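Local coordinates for protein probable endonuclease 4 (PDB 4HNO) that probably cleaves phosphodiester bonds at apurinic or apyrimidinic sites in DNA as a metal-dependent endonuclease of base excision repair, at residues M216-D221 / P259-T264. Residues are numbered along the deposited sequence; the frame is centred on the assembly and turned at random.
Sequences MIHLND and PWILET. With MN (manganese (II) ion), chain E.
P259 O accepts the I217 N-H at 2.9 Å, the first bond of a parallel pairing in the TIM barrel. W260 sends its ring to the same face of the sheet as I217, whose CD1 lies 3.9 Å from W260 CD1. I261 is gripped at both backbone ends: its N-H bonds I217 O, and its O takes the L219 N-H. M216, bent at chi3 (48°), brings SD to 3.6 Å from I261 CG1. L262 lies alongside L219, CD2 to CD2 at 4.2 Å. At E263 the strand gives way to the active site. Manganese joins E263 OE1 (2.1 Å) to H218 ND1 (2.2 Å), and E263 OE2 stands over one face of the imidazole. N220 holds E263 twice: OD1 accepts the backbone N-H, while ND2 reaches the anti lone pair of OE1 (3.0 Å) with amide and carboxylate nearly coplanar, so that metal and amide together limit the carboxylate's rotation. The methyls L262 CD2 and T264 CG2 lie beside L219 O, a buried carbonyl with no hydrogen-bond partner in the model. E147 and D181 complete the protein ligands of the metal, and Q33 OE1 is hydrogen-bonded to H218 NE2. Strand 260-262 lies between strands 7-10 and 214-222, closing the barrel, with helices 242-250 and 268-284 packed against L219.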
loop_
_atom_site.group_PDB
_atom_site.type_symbol
_atom_site.label_atom_id
_atom_site.label_comp_id
_atom_site.label_asym_id
_atom_site.label_seq_id
_atom_site.Cartn_x
_atom_site.Cartn_y
_atom_site.Cartn_z
ATOM N N MET A 216 -1.561 6.469 -1.410
ATOM C CA MET A 216 -1.069 5.987 -0.129
ATOM C C MET A 216 0.449 5.937 -0.200
ATOM O O MET A 216 1.011 5.598 -1.244
ATOM C CB MET A 216 -1.628 4.598 0.179
ATOM C CG MET A 216 -1.040 3.941 1.430
ATOM S SD MET A 216 -1.988 2.541 2.080
ATOM C CE MET A 216 -2.287 1.552 0.607
ATOM N N ILE A 217 1.084 6.236 0.924
ATOM C CA ILE A 217 2.500 5.957 1.139
ATOM C C ILE A 217 2.585 4.922 2.243
ATOM O O ILE A 217 1.965 5.069 3.297
ATOM C CB ILE A 217 3.251 7.240 1.512
ATOM C CG1 ILE A 217 3.319 8.157 0.290
ATOM C CG2 ILE A 217 4.656 6.923 2.050
ATOM C CD1 ILE A 217 3.689 9.583 0.614
ATOM N N HIS A 218 3.349 3.855 1.985
ATOM C CA HIS A 218 3.721 2.932 3.035
ATOM C C HIS A 218 5.023 3.458 3.627
ATOM O O HIS A 218 6.057 3.512 2.947
ATOM C CB HIS A 218 3.904 1.515 2.528
ATOM C CG HIS A 218 2.632 0.839 2.163
ATOM N ND1 HIS A 218 2.620 -0.338 1.447
ATOM C CD2 HIS A 218 1.349 1.146 2.469
ATOM C CE1 HIS A 218 1.362 -0.714 1.335
ATOM N NE2 HIS A 218 0.571 0.165 1.940
ATOM N N LEU A 219 4.934 3.898 4.870
ATOM C CA LEU A 219 6.010 4.595 5.549
ATOM C C LEU A 219 6.785 3.575 6.367
ATOM O O LEU A 219 6.409 3.200 7.473
ATOM C CB LEU A 219 5.432 5.707 6.429
ATOM C CG LEU A 219 6.484 6.737 6.813
ATOM C CD1 LEU A 219 6.782 7.674 5.634
ATOM C CD2 LEU A 219 6.061 7.516 8.048
ATOM N N ASN A 220 7.885 3.121 5.773
ATOM C CA ASN A 220 8.726 2.070 6.328
ATOM C C ASN A 220 10.191 2.500 6.255
ATOM O O ASN A 220 10.664 2.894 5.190
ATOM C CB ASN A 220 8.593 0.796 5.485
ATOM C CG ASN A 220 7.194 0.204 5.547
ATOM O OD1 ASN A 220 6.620 0.092 6.632
ATOM N ND2 ASN A 220 6.673 -0.179 4.390
ATOM N N ASP A 221 10.910 2.430 7.371
ATOM C CA ASP A 221 12.359 2.541 7.268
ATOM C C ASP A 221 12.858 1.199 6.692
ATOM O O ASP A 221 12.076 0.268 6.449
ATOM C CB ASP A 221 12.953 2.909 8.643
ATOM C CG ASP A 221 14.244 3.725 8.562
ATOM O OD1 ASP A 221 15.033 3.494 7.630
ATOM O OD2 ASP A 221 14.460 4.573 9.478
ATOM N N PRO A 259 -1.896 9.980 2.726
ATOM C CA PRO A 259 -1.777 9.191 3.954
ATOM C C PRO A 259 -0.491 8.368 4.050
ATOM O O PRO A 259 -0.070 7.757 3.077
ATOM C CB PRO A 259 -3.011 8.268 3.923
ATOM C CG PRO A 259 -3.995 9.007 3.082
ATOM C CD PRO A 259 -3.154 9.690 2.017
ATOM N N TRP A 260 0.097 8.376 5.239
ATOM C CA TRP A 260 1.306 7.623 5.584
ATOM C C TRP A 260 0.887 6.446 6.445
ATOM O O TRP A 260 0.382 6.631 7.550
ATOM C CB TRP A 260 2.286 8.501 6.378
ATOM C CG TRP A 260 2.724 9.734 5.670
ATOM C CD1 TRP A 260 2.546 10.048 4.359
ATOM C CD2 TRP A 260 3.407 10.857 6.266
ATOM N NE1 TRP A 260 3.074 11.289 4.102
ATOM C CE2 TRP A 260 3.605 11.804 5.257
ATOM C CE3 TRP A 260 3.854 11.143 7.560
ATOM C CZ2 TRP A 260 4.212 13.040 5.495
ATOM C CZ3 TRP A 260 4.469 12.365 7.793
ATOM C CH2 TRP A 260 4.641 13.290 6.764
ATOM N N ILE A 261 1.108 5.238 5.937
ATOM C CA ILE A 261 0.686 4.024 6.602
ATOM C C ILE A 261 1.930 3.208 6.964
ATOM O O ILE A 261 2.671 2.751 6.103
ATOM C CB ILE A 261 -0.237 3.188 5.695
ATOM C CG1 ILE A 261 -1.534 3.938 5.391
ATOM C CG2 ILE A 261 -0.491 1.816 6.304
ATOM C CD1 ILE A 261 -2.411 4.217 6.589
ATOM N N LEU A 262 2.139 3.027 8.261
ATOM C CA LEU A 262 3.260 2.249 8.773
ATOM C C LEU A 262 3.051 0.761 8.541
ATOM O O LEU A 262 2.002 0.216 8.891
ATOM C CB LEU A 262 3.386 2.479 10.271
ATOM C CG LEU A 262 3.659 3.901 10.729
ATOM C CD1 LEU A 262 3.279 4.038 12.185
ATOM C CD2 LEU A 262 5.103 4.256 10.509
ATOM N N GLU A 263 4.082 0.104 8.008
ATOM C CA GLU A 263 4.148 -1.362 7.944
ATOM C C GLU A 263 5.435 -1.812 8.625
ATOM O O GLU A 263 6.100 -2.761 8.221
ATOM C CB GLU A 263 4.087 -1.892 6.526
ATOM C CG GLU A 263 2.941 -1.375 5.691
ATOM C CD GLU A 263 3.032 -1.886 4.284
ATOM O OE1 GLU A 263 4.102 -1.622 3.656
ATOM O OE2 GLU A 263 2.093 -2.548 3.803
ATOM N N THR A 264 5.789 -1.106 9.681
ATOM C CA THR A 264 7.050 -1.318 10.359
ATOM C C THR A 264 6.888 -2.497 11.330
ATOM O O THR A 264 5.766 -2.909 11.644
ATOM C CB THR A 264 7.466 -0.050 11.080
ATOM O OG1 THR A 264 6.367 0.359 11.890
ATOM C CG2 THR A 264 7.807 1.064 10.115
HETATM MN MN MN E . 4.245 -1.869 1.563
HETATM O O HOH W 1 3.589 -3.703 1.648
#